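PDB 6JD6: ankyrin repeat domain-containing protein EMB506, chloroplastic from Arabidopsis thaliana, which takes part in the initial differentiation of the proplastid during embryo development and is needed for correct shaping of cotyledons, true leaves and cauline leaf margins. Local coordinates for residues A[165-174]-A[196-207]; A[111-121]-A[141-152]. One frame throughout, in Å; residues are numbered along the deposited sequence.

Interaction 1 of 2, residues A[165-174]-A[196-207]. With SO4 (sulfate ion), chain I.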
loop_
_atom_site.group_PDB
_atom_site.type_symbol
_atom_site.label_atom_id
_atom_site.label_comp_id
_atom_site.label_asym_id
_atom_site.label_seq_id
_atom_site.Cartn_x
_atom_site.Cartn_y
_atom_site.Cartn_z
ATOM N N LEU A 165 11.729 -11.525 1.529
ATOM C CA LEU A 165 13.044 -11.397 2.154
ATOM C C LEU A 165 13.788 -12.724 2.164
ATOM O O LEU A 165 14.992 -12.767 1.914
ATOM C CB LEU A 165 12.922 -10.844 3.576
ATOM C CG LEU A 165 12.501 -9.375 3.665
ATOM C CD1 LEU A 165 12.224 -8.963 5.103
ATOM C CD2 LEU A 165 13.568 -8.484 3.056
ATOM N N ARG A 166 13.073 -13.808 2.449
ATOM C CA ARG A 166 13.690 -15.131 2.443
ATOM C C ARG A 166 14.125 -15.513 1.034
ATOM O O ARG A 166 15.108 -16.226 0.855
ATOM C CB ARG A 166 12.750 -16.191 3.023
ATOM C CG ARG A 166 12.631 -16.148 4.541
ATOM C CD ARG A 166 11.893 -17.369 5.081
ATOM N NE ARG A 166 10.541 -17.478 4.539
ATOM C CZ ARG A 166 9.479 -16.864 5.051
ATOM N NH1 ARG A 166 9.609 -16.092 6.121
ATOM N NH2 ARG A 166 8.286 -17.018 4.494
ATOM N N LYS A 167 13.396 -15.021 0.035
ATOM C CA LYS A 167 13.741 -15.281 -1.361
ATOM C C LYS A 167 14.843 -14.368 -1.912
ATOM O O LYS A 167 15.251 -14.508 -3.065
ATOM C CB LYS A 167 12.500 -15.218 -2.255
ATOM C CG LYS A 167 11.907 -16.583 -2.534
ATOM C CD LYS A 167 11.059 -16.585 -3.792
ATOM C CE LYS A 167 10.912 -18.002 -4.324
ATOM N NZ LYS A 167 10.541 -18.952 -3.235
ATOM N N GLY A 168 15.319 -13.436 -1.092
ATOM C CA GLY A 168 16.448 -12.607 -1.474
ATOM C C GLY A 168 16.100 -11.230 -2.010
ATOM O O GLY A 168 16.943 -10.573 -2.621
ATOM N N ALA A 169 14.865 -10.785 -1.791
ATOM C CA ALA A 169 14.491 -9.422 -2.148
ATOM C C ALA A 169 15.408 -8.449 -1.415
ATOM O O ALA A 169 15.697 -8.630 -0.232
ATOM C CB ALA A 169 13.036 -9.152 -1.800
ATOM N N ASN A 170 15.885 -7.437 -2.130
ATOM C CA ASN A 170 16.821 -6.472 -1.568
ATOM C C ASN A 170 16.087 -5.519 -0.625
ATOM O O ASN A 170 15.212 -4.767 -1.056
ATOM C CB ASN A 170 17.513 -5.703 -2.699
ATOM C CG ASN A 170 18.671 -4.849 -2.216
ATOM O OD1 ASN A 170 18.675 -4.347 -1.092
ATOM N ND2 ASN A 170 19.666 -4.676 -3.078
ATOM N N PRO A 171 16.439 -5.556 0.671
ATOM C CA PRO A 171 15.768 -4.737 1.685
ATOM C C PRO A 171 16.384 -3.347 1.829
ATOM O O PRO A 171 15.929 -2.568 2.666
ATOM C CB PRO A 171 16.007 -5.533 2.968
ATOM C CG PRO A 171 17.361 -6.145 2.755
ATOM C CD PRO A 171 17.449 -6.451 1.268
ATOM N N HIS A 172 17.397 -3.042 1.025
ATOM C CA HIS A 172 18.142 -1.797 1.183
ATOM C C HIS A 172 17.747 -0.716 0.177
ATOM O O HIS A 172 18.081 0.455 0.356
ATOM C CB HIS A 172 19.644 -2.064 1.065
ATOM C CG HIS A 172 20.131 -3.184 1.929
ATOM N ND1 HIS A 172 20.218 -3.083 3.301
ATOM C CD2 HIS A 172 20.567 -4.428 1.614
ATOM C CE1 HIS A 172 20.684 -4.217 3.794
ATOM N NE2 HIS A 172 20.903 -5.050 2.792
ATOM N N LEU A 173 17.041 -1.115 -0.874
ATOM C CA LEU A 173 16.741 -0.228 -1.997
ATOM C C LEU A 173 15.880 0.978 -1.632
ATOM O O LEU A 173 14.822 0.842 -1.019
ATOM C CB LEU A 173 16.068 -1.013 -3.129
ATOM C CG LEU A 173 16.957 -2.055 -3.809
ATOM C CD1 LEU A 173 16.167 -2.866 -4.833
ATOM C CD2 LEU A 173 18.150 -1.378 -4.457
ATOM N N GLN A 174 16.336 2.161 -2.029
ATOM C CA GLN A 174 15.544 3.372 -1.863
ATOM C C GLN A 174 14.747 3.643 -3.129
ATOM O O GLN A 174 15.270 3.509 -4.238
ATOM C CB GLN A 174 16.452 4.565 -1.557
ATOM C CG GLN A 174 16.963 4.602 -0.129
ATOM C CD GLN A 174 18.046 5.635 0.056
ATOM O OE1 GLN A 174 19.204 5.385 -0.263
ATOM N NE2 GLN A 174 17.676 6.810 0.556
ATOM N N LEU A 196 12.181 -7.685 11.813
ATOM C CA LEU A 196 12.691 -8.579 10.784
ATOM C C LEU A 196 13.743 -7.893 9.910
ATOM O O LEU A 196 14.741 -8.509 9.536
ATOM C CB LEU A 196 11.545 -9.114 9.923
ATOM C CG LEU A 196 11.921 -10.140 8.854
ATOM C CD1 LEU A 196 12.703 -11.298 9.463
ATOM C CD2 LEU A 196 10.672 -10.648 8.158
ATOM N N LEU A 197 13.515 -6.621 9.584
ATOM C CA LEU A 197 14.462 -5.862 8.767
ATOM C C LEU A 197 15.802 -5.663 9.479
ATOM O O LEU A 197 16.851 -5.615 8.833
ATOM C CB LEU A 197 13.869 -4.515 8.332
ATOM C CG LEU A 197 12.756 -4.569 7.275
ATOM C CD1 LEU A 197 12.114 -3.198 7.073
ATOM C CD2 LEU A 197 13.273 -5.112 5.947
ATOM N N PHE A 198 15.768 -5.550 10.806
ATOM C CA PHE A 198 16.997 -5.464 11.592
ATOM C C PHE A 198 17.860 -6.695 11.357
ATOM O O PHE A 198 19.086 -6.609 11.323
ATOM C CB PHE A 198 16.691 -5.350 13.088
ATOM C CG PHE A 198 16.075 -4.043 13.488
ATOM C CD1 PHE A 198 16.162 -2.935 12.662
ATOM C CD2 PHE A 198 15.414 -3.921 14.702
ATOM C CE1 PHE A 198 15.599 -1.730 13.037
ATOM C CE2 PHE A 198 14.848 -2.717 15.081
ATOM C CZ PHE A 198 14.941 -1.621 14.249
ATOM N N LYS A 199 17.212 -7.843 11.198
ATOM C CA LYS A 199 17.928 -9.102 11.012
ATOM C C LYS A 199 18.614 -9.174 9.651
ATOM O O LYS A 199 19.539 -9.958 9.455
ATOM C CB LYS A 199 16.987 -10.293 11.220
ATOM C CG LYS A 199 16.468 -10.390 12.647
ATOM C CD LYS A 199 15.682 -11.664 12.886
ATOM C CE LYS A 199 15.353 -11.821 14.366
ATOM N NZ LYS A 199 14.855 -13.189 14.694
ATOM N N TYR A 200 18.165 -8.341 8.719
ATOM C CA TYR A 200 18.807 -8.238 7.415
ATOM C C TYR A 200 19.788 -7.071 7.386
ATOM O O TYR A 200 20.290 -6.689 6.329
ATOM C CB TYR A 200 17.759 -8.119 6.307
ATOM C CG TYR A 200 17.048 -9.429 6.057
ATOM C CD1 TYR A 200 17.541 -10.340 5.130
ATOM C CD2 TYR A 200 15.906 -9.770 6.769
ATOM C CE1 TYR A 200 16.905 -11.547 4.906
ATOM C CE2 TYR A 200 15.264 -10.977 6.552
ATOM C CZ TYR A 200 15.769 -11.860 5.620
ATOM O OH TYR A 200 15.137 -13.061 5.398
ATOM N N ASN A 201 20.055 -6.521 8.566
ATOM C CA ASN A 201 21.042 -5.461 8.741
ATOM C C ASN A 201 20.819 -4.242 7.853
ATOM O O ASN A 201 21.761 -3.708 7.274
ATOM C CB ASN A 201 22.461 -6.006 8.557
ATOM C CG ASN A 201 22.819 -7.049 9.596
ATOM O OD1 ASN A 201 23.000 -6.731 10.772
ATOM N ND2 ASN A 201 22.926 -8.303 9.169
ATOM N N VAL A 202 19.568 -3.806 7.749
ATOM C CA VAL A 202 19.260 -2.593 7.010
ATOM C C VAL A 202 19.855 -1.380 7.716
ATOM O O VAL A 202 20.121 -1.408 8.920
ATOM C CB VAL A 202 17.738 -2.389 6.839
ATOM C CG1 VAL A 202 17.111 -3.602 6.148
ATOM C CG2 VAL A 202 17.074 -2.126 8.188
ATOM N N ASP A 203 20.078 -0.319 6.951
ATOM C CA ASP A 203 20.551 0.942 7.496
ATOM C C ASP A 203 19.368 1.653 8.153
ATOM O O ASP A 203 18.455 2.117 7.465
ATOM C CB ASP A 203 21.146 1.780 6.362
ATOM C CG ASP A 203 21.559 3.170 6.802
ATOM O OD1 ASP A 203 21.649 3.428 8.021
ATOM O OD2 ASP A 203 21.804 4.010 5.911
ATOM N N VAL A 204 19.372 1.731 9.482
ATOM C CA VAL A 204 18.222 2.290 10.196
ATOM C C VAL A 204 18.237 3.813 10.192
ATOM O O VAL A 204 17.276 4.458 10.621
ATOM C CB VAL A 204 18.125 1.769 11.647
ATOM C CG1 VAL A 204 18.151 0.240 11.661
ATOM C CG2 VAL A 204 19.247 2.336 12.500
ATOM N N ASN A 205 19.328 4.382 9.692
ATOM C CA ASN A 205 19.465 5.828 9.610
ATOM C C ASN A 205 19.355 6.366 8.187
ATOM O O ASN A 205 19.720 7.510 7.918
ATOM C CB ASN A 205 20.783 6.260 10.259
ATOM C CG ASN A 205 20.774 6.049 11.756
ATOM O OD1 ASN A 205 19.844 6.473 12.440
ATOM N ND2 ASN A 205 21.785 5.361 12.270
ATOM N N VAL A 206 18.849 5.535 7.280
ATOM C CA VAL A 206 18.665 5.947 5.896
ATOM C C VAL A 206 17.776 7.194 5.818
ATOM O O VAL A 206 16.747 7.284 6.487
ATOM C CB VAL A 206 18.111 4.787 5.024
ATOM C CG1 VAL A 206 16.794 4.263 5.585
ATOM C CG2 VAL A 206 17.961 5.222 3.571
ATOM N N ALA A 207 18.203 8.171 5.026
ATOM C CA ALA A 207 17.478 9.429 4.892
ATOM C C ALA A 207 16.836 9.522 3.510
ATOM O O ALA A 207 17.465 9.176 2.512
ATOM C CB ALA A 207 18.426 10.609 5.122
HETATM S S SO4 I . 8.549 -19.908 2.035
HETATM O O1 SO4 I . 8.738 -20.893 3.097
HETATM O O2 SO4 I . 9.724 -19.044 1.956
HETATM O O3 SO4 I . 8.367 -20.602 0.762
HETATM O O4 SO4 I . 7.368 -19.099 2.323
HETATM O O HOH W 1 20.165 -0.553 4.072
HETATM O O HOH W 2 21.073 -7.894 3.974
#
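Tyr200 lies against Leu165 and Pro171. CB meets CG of Pro171 at 4.1 Å, the two side chains crossing at about a right angle. With CG anti to the carbonyl carbon (chi1 -73°), the ring reaches across to helix 158-166. There CD2 is 4.1 Å from CD1 of Leu165, and CZ comes to 3.6 Å from CB of the same leucine. The hydroxyl ends beside the backbone of Leu165, OH to O 3.5 Å, and near CG of Arg166. A serine here would probably strip the ring from Leu165 CB and CD1 and leave a gap between the two helix ends. Alongside, Leu165 CD1 also meets Leu196 CD2 tip to tip at 3.8 Å, while Val202 CG1 sits 3.9 Å from Pro171 CB. The polar side is bridged by water: one molecule joins His172 ND1 to Asp203 N, another His172 NE2 to Tyr200 O. Arg166 turns outward, its NE and NH2 gripping a sulfate. This is the side-by-side stacking of ankyrin repeats, in which the end of one second helix and its exit loop pack on their counterparts in the next repeat.

Interaction 2 of 2, residues A[111-121]-A[141-152]. With SO4 (sulfate ion), chain F; SO4 (sulfate ion), chain K.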
loop_
_atom_site.group_PDB
_atom_site.type_symbol
_atom_site.label_atom_id
_atom_site.label_comp_id
_atom_site.label_asym_id
_atom_site.label_seq_id
_atom_site.Cartn_x
_atom_site.Cartn_y
_atom_site.Cartn_z
ATOM N N LYS A 111 1.736 0.838 -16.003
ATOM C CA LYS A 111 2.317 1.834 -15.112
ATOM C C LYS A 111 1.859 1.628 -13.672
ATOM O O LYS A 111 2.673 1.404 -12.772
ATOM C CB LYS A 111 1.912 3.234 -15.581
ATOM C CG LYS A 111 2.816 3.845 -16.641
ATOM C CD LYS A 111 2.927 3.011 -17.909
ATOM C CE LYS A 111 3.901 3.648 -18.893
ATOM N NZ LYS A 111 4.164 2.797 -20.086
ATOM N N SER A 112 0.545 1.693 -13.477
ATOM C CA SER A 112 -0.065 1.587 -12.159
ATOM C C SER A 112 -0.057 0.172 -11.584
ATOM O O SER A 112 0.030 -0.003 -10.366
ATOM C CB SER A 112 -1.512 2.080 -12.221
ATOM O OG SER A 112 -1.587 3.399 -12.730
ATOM N N TRP A 113 -0.165 -0.833 -12.453
ATOM C CA TRP A 113 -0.413 -2.202 -11.999
ATOM C C TRP A 113 0.679 -3.179 -12.410
ATOM O O TRP A 113 0.628 -3.775 -13.485
ATOM C CB TRP A 113 -1.789 -2.678 -12.480
ATOM C CG TRP A 113 -2.799 -1.594 -12.363
ATOM C CD1 TRP A 113 -3.441 -0.948 -13.384
ATOM C CD2 TRP A 113 -3.242 -0.970 -11.151
ATOM N NE1 TRP A 113 -4.275 0.022 -12.878
ATOM C CE2 TRP A 113 -4.168 0.029 -11.511
ATOM C CE3 TRP A 113 -2.949 -1.167 -9.797
ATOM C CZ2 TRP A 113 -4.801 0.833 -10.565
ATOM C CZ3 TRP A 113 -3.583 -0.370 -8.858
ATOM C CH2 TRP A 113 -4.498 0.617 -9.247
ATOM N N LYS A 114 1.670 -3.322 -11.537
ATOM C CA LYS A 114 2.735 -4.299 -11.702
ATOM C C LYS A 114 2.295 -5.615 -11.070
ATOM O O LYS A 114 1.861 -5.635 -9.917
ATOM C CB LYS A 114 4.013 -3.792 -11.033
ATOM C CG LYS A 114 4.834 -2.834 -11.888
ATOM C CD LYS A 114 6.050 -3.553 -12.457
ATOM C CE LYS A 114 6.854 -2.666 -13.381
ATOM N NZ LYS A 114 6.041 -2.222 -14.548
ATOM N N PRO A 115 2.397 -6.720 -11.829
ATOM C CA PRO A 115 1.903 -8.037 -11.405
ATOM C C PRO A 115 2.434 -8.467 -10.039
ATOM O O PRO A 115 1.643 -8.883 -9.198
ATOM C CB PRO A 115 2.424 -8.978 -12.495
ATOM C CG PRO A 115 2.583 -8.115 -13.691
ATOM C CD PRO A 115 2.988 -6.760 -13.178
ATOM N N LEU A 116 3.743 -8.363 -9.820
ATOM C CA LEU A 116 4.322 -8.735 -8.529
ATOM C C LEU A 116 3.728 -7.917 -7.386
ATOM O O LEU A 116 3.462 -8.446 -6.306
ATOM C CB LEU A 116 5.841 -8.571 -8.536
ATOM C CG LEU A 116 6.692 -9.785 -8.906
ATOM C CD1 LEU A 116 8.161 -9.501 -8.595
ATOM C CD2 LEU A 116 6.209 -11.043 -8.194
ATOM N N GLN A 117 3.527 -6.627 -7.628
ATOM C CA GLN A 117 2.950 -5.745 -6.622
ATOM C C GLN A 117 1.508 -6.142 -6.323
ATOM O O GLN A 117 1.125 -6.284 -5.162
ATOM C CB GLN A 117 3.006 -4.288 -7.083
ATOM C CG GLN A 117 4.407 -3.697 -7.172
ATOM C CD GLN A 117 4.379 -2.191 -7.392
ATOM O OE1 GLN A 117 3.339 -1.550 -7.231
ATOM N NE2 GLN A 117 5.523 -1.621 -7.761
ATOM N N THR A 118 0.719 -6.325 -7.377
ATOM C CA THR A 118 -0.688 -6.688 -7.229
ATOM C C THR A 118 -0.841 -8.043 -6.545
ATOM O O THR A 118 -1.661 -8.203 -5.638
ATOM C CB THR A 118 -1.411 -6.703 -8.593
ATOM O OG1 THR A 118 -1.414 -5.378 -9.149
ATOM C CG2 THR A 118 -2.842 -7.180 -8.438
ATOM N N LEU A 119 -0.040 -9.015 -6.976
ATOM C CA LEU A 119 -0.090 -10.345 -6.383
ATOM C C LEU A 119 0.325 -10.296 -4.913
ATOM O O LEU A 119 -0.236 -11.002 -4.074
ATOM C CB LEU A 119 0.789 -11.320 -7.168
ATOM C CG LEU A 119 0.315 -11.657 -8.587
ATOM C CD1 LEU A 119 1.359 -12.487 -9.324
ATOM C CD2 LEU A 119 -1.040 -12.372 -8.574
ATOM N N ALA A 120 1.304 -9.452 -4.603
ATOM C CA ALA A 120 1.725 -9.255 -3.219
ATOM C C ALA A 120 0.583 -8.712 -2.363
ATOM O O ALA A 120 0.312 -9.225 -1.280
ATOM C CB ALA A 120 2.930 -8.323 -3.154
ATOM N N LEU A 121 -0.085 -7.670 -2.851
ATOM C CA LEU A 121 -1.158 -7.045 -2.088
ATOM C C LEU A 121 -2.403 -7.937 -1.997
ATOM O O LEU A 121 -3.222 -7.779 -1.089
ATOM C CB LEU A 121 -1.506 -5.670 -2.665
ATOM C CG LEU A 121 -0.430 -4.580 -2.536
ATOM C CD1 LEU A 121 -0.859 -3.309 -3.241
ATOM C CD2 LEU A 121 -0.083 -4.285 -1.067
ATOM N N VAL A 141 11.585 -2.879 -10.607
ATOM C CA VAL A 141 11.051 -1.608 -10.109
ATOM C C VAL A 141 9.979 -1.010 -11.019
ATOM O O VAL A 141 9.962 -1.261 -12.223
ATOM C CB VAL A 141 12.165 -0.560 -9.903
ATOM C CG1 VAL A 141 13.108 -0.993 -8.791
ATOM C CG2 VAL A 141 12.928 -0.328 -11.197
ATOM N N ASP A 142 9.087 -0.212 -10.439
ATOM C CA ASP A 142 8.067 0.471 -11.228
ATOM C C ASP A 142 8.463 1.910 -11.564
ATOM O O ASP A 142 9.640 2.271 -11.512
ATOM C CB ASP A 142 6.684 0.409 -10.555
ATOM C CG ASP A 142 6.630 1.134 -9.211
ATOM O OD1 ASP A 142 7.533 1.943 -8.900
ATOM O OD2 ASP A 142 5.658 0.900 -8.460
ATOM N N LYS A 143 7.467 2.724 -11.901
ATOM C CA LYS A 143 7.693 4.110 -12.304
ATOM C C LYS A 143 8.216 4.972 -11.153
ATOM O O LYS A 143 8.787 6.038 -11.381
ATOM C CB LYS A 143 6.392 4.707 -12.829
ATOM C CG LYS A 143 5.273 4.682 -11.799
ATOM C CD LYS A 143 3.958 5.145 -12.392
ATOM C CE LYS A 143 2.976 5.530 -11.302
ATOM N NZ LYS A 143 2.727 4.405 -10.371
ATOM N N ASP A 144 8.001 4.511 -9.923
ATOM C CA ASP A 144 8.457 5.219 -8.731
ATOM C C ASP A 144 9.631 4.497 -8.077
ATOM O O ASP A 144 9.899 4.684 -6.886
ATOM C CB ASP A 144 7.312 5.361 -7.727
ATOM C CG ASP A 144 6.216 6.285 -8.224
ATOM O OD1 ASP A 144 6.541 7.259 -8.941
ATOM O OD2 ASP A 144 5.033 6.038 -7.903
ATOM N N ASN A 145 10.312 3.669 -8.866
ATOM C CA ASN A 145 11.448 2.875 -8.401
ATOM C C ASN A 145 11.136 2.009 -7.179
ATOM O O ASN A 145 12.011 1.742 -6.355
ATOM C CB ASN A 145 12.663 3.767 -8.137
ATOM C CG ASN A 145 13.017 4.634 -9.329
ATOM O OD1 ASN A 145 13.335 5.812 -9.181
ATOM N ND2 ASN A 145 12.956 4.054 -10.520
ATOM N N GLN A 146 9.883 1.579 -7.064
ATOM C CA GLN A 146 9.477 0.693 -5.980
ATOM C C GLN A 146 9.452 -0.758 -6.440
ATOM O O GLN A 146 9.047 -1.057 -7.565
ATOM C CB GLN A 146 8.096 1.077 -5.445
ATOM C CG GLN A 146 8.049 2.419 -4.726
ATOM C CD GLN A 146 6.704 2.679 -4.069
ATOM O OE1 GLN A 146 5.677 2.156 -4.502
ATOM N NE2 GLN A 146 6.706 3.483 -3.014
ATOM N N THR A 147 9.882 -1.656 -5.562
ATOM C CA THR A 147 9.818 -3.081 -5.844
ATOM C C THR A 147 8.585 -3.664 -5.172
ATOM O O THR A 147 7.860 -2.961 -4.466
ATOM C CB THR A 147 11.056 -3.819 -5.305
ATOM O OG1 THR A 147 11.032 -3.800 -3.873
ATOM C CG2 THR A 147 12.335 -3.156 -5.798
ATOM N N ALA A 148 8.356 -4.952 -5.392
ATOM C CA ALA A 148 7.264 -5.657 -4.739
ATOM C C ALA A 148 7.400 -5.603 -3.217
ATOM O O ALA A 148 6.399 -5.574 -2.502
ATOM C CB ALA A 148 7.208 -7.096 -5.214
ATOM N N LEU A 149 8.639 -5.601 -2.727
ATOM C CA LEU A 149 8.886 -5.511 -1.288
ATOM C C LEU A 149 8.371 -4.186 -0.718
ATOM O O LEU A 149 7.676 -4.177 0.296
ATOM C CB LEU A 149 10.374 -5.687 -0.969
ATOM C CG LEU A 149 10.760 -5.611 0.511
ATOM C CD1 LEU A 149 10.073 -6.719 1.306
ATOM C CD2 LEU A 149 12.277 -5.678 0.697
ATOM N N HIS A 150 8.723 -3.077 -1.365
ATOM C CA HIS A 150 8.222 -1.761 -0.968
ATOM C C HIS A 150 6.701 -1.784 -0.850
ATOM O O HIS A 150 6.139 -1.359 0.157
ATOM C CB HIS A 150 8.594 -0.695 -2.000
ATOM C CG HIS A 150 10.023 -0.247 -1.942
ATOM N ND1 HIS A 150 10.927 -0.520 -2.945
ATOM C CD2 HIS A 150 10.691 0.492 -1.024
ATOM C CE1 HIS A 150 12.096 0.016 -2.640
ATOM N NE2 HIS A 150 11.980 0.638 -1.479
ATOM N N LYS A 151 6.044 -2.287 -1.892
ATOM C CA LYS A 151 4.585 -2.294 -1.946
ATOM C C LYS A 151 3.963 -3.204 -0.905
ATOM O O LYS A 151 2.956 -2.852 -0.285
ATOM C CB LYS A 151 4.094 -2.691 -3.335
ATOM C CG LYS A 151 3.649 -1.516 -4.147
ATOM C CD LYS A 151 2.531 -0.763 -3.452
ATOM C CE LYS A 151 2.404 0.623 -4.039
ATOM N NZ LYS A 151 2.257 0.544 -5.513
ATOM N N ALA A 152 4.562 -4.375 -0.724
ATOM C CA ALA A 152 4.083 -5.333 0.263
ATOM C C ALA A 152 4.132 -4.735 1.665
ATOM O O ALA A 152 3.291 -5.037 2.515
ATOM C CB ALA A 152 4.911 -6.609 0.203
HETATM S S SO4 F . 2.340 0.220 -20.990
HETATM O O1 SO4 F . 1.067 0.162 -20.279
HETATM O O2 SO4 F . 3.427 0.052 -20.026
HETATM O O3 SO4 F . 2.391 -0.855 -21.977
HETATM O O4 SO4 F . 2.475 1.507 -21.671
HETATM S S SO4 K . 3.721 6.205 -1.839
HETATM O O1 SO4 K . 3.968 6.449 -0.419
HETATM O O2 SO4 K . 4.903 5.602 -2.448
HETATM O O3 SO4 K . 2.592 5.291 -1.990
HETATM O O4 SO4 K . 3.424 7.472 -2.504
HETATM O O HOH W 3 3.140 0.930 -10.252
HETATM O O HOH W 4 5.046 1.355 -13.286
HETATM O O HOH W 5 1.823 1.868 -8.213
HETATM O O HOH W 6 7.520 -3.241 -8.754
#
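Gln117 and Lys151 meet where the first helices of ANK 1 and ANK 2 stack, the basic contact of an ankyrin solenoid. The segments of helices 115-121 and 148-152 run nearly the same way, 8.7 Å apart at closest approach and crossing at -31°. Alanines at the interface allow this: Ala148 CB sits 3.9 Å from Leu116 CB, and Ala120 faces Ala152, both also touching Val160 of helix 158-166. Further along, Leu121 CD2 touches the backbone O of Lys151.

Gln117 uses both ends of its amide. Its chain stays extended beyond CG and lies across the aliphatic part of Lys151, and Lys151 then folds back so that NZ donates to Gln117 OE1 at 2.9 Å, arriving from above the carbonyl plane. On the other side NE2 gives a short, nearly straight bond to Asp142 OD2 (2.6 Å, 170°). The acceptor lies in the amide plane, whereas the N-H comes down on the carboxylate from above. With both ends engaged, the amide is fixed against a flip. A water also ties NE2 to Gln146 O.

Asp142 is itself held: CG lies between the backbone N and the carbonyl carbon (chi1 64°). OD1 accepts from Asp144 N, which makes an Asx turn, and from Gln146 N on the opposite face of the carboxylate; the two bonds brace the loop before helix 148-154. Lys114 CG packs on Asp142 CB. Nearby, Trp113 and Thr118 bind another protein chain, and Lys111 NZ holds a sulfate. Residues 147-150 read Thr-Ala-Leu-His, a variant of the ankyrin TPLH signature. Here the two end residues form a capping box: Thr147 OG1 takes weak bonds from Leu149 N and His150 N, while Thr147 N donates to His150 ND1 at 3.0 Å.

Overall arrangement
The two contacts sit at successive steps of one solenoid, their centres about 17 Å apart. Interaction 2 joins ANK 1 to ANK 2 through first helices and the loops before them, and interaction 1 joins ANK 2 to ANK 3 through the ends of second helices and the loops after them. Each is buried in part, and both use waters. In 165-174/196-207, built on leucine, proline and tyrosine packing, the clear polar links between segments run through water; 111-121/141-152 adds direct amide, carboxylate and ammonium bonds to an alanine-lined core, next to a surface bound by another protein chain. They meet within ANK 2, where His150 NE2 probably bonds Leu173 O and Leu149 packs on Leu165 and Pro171.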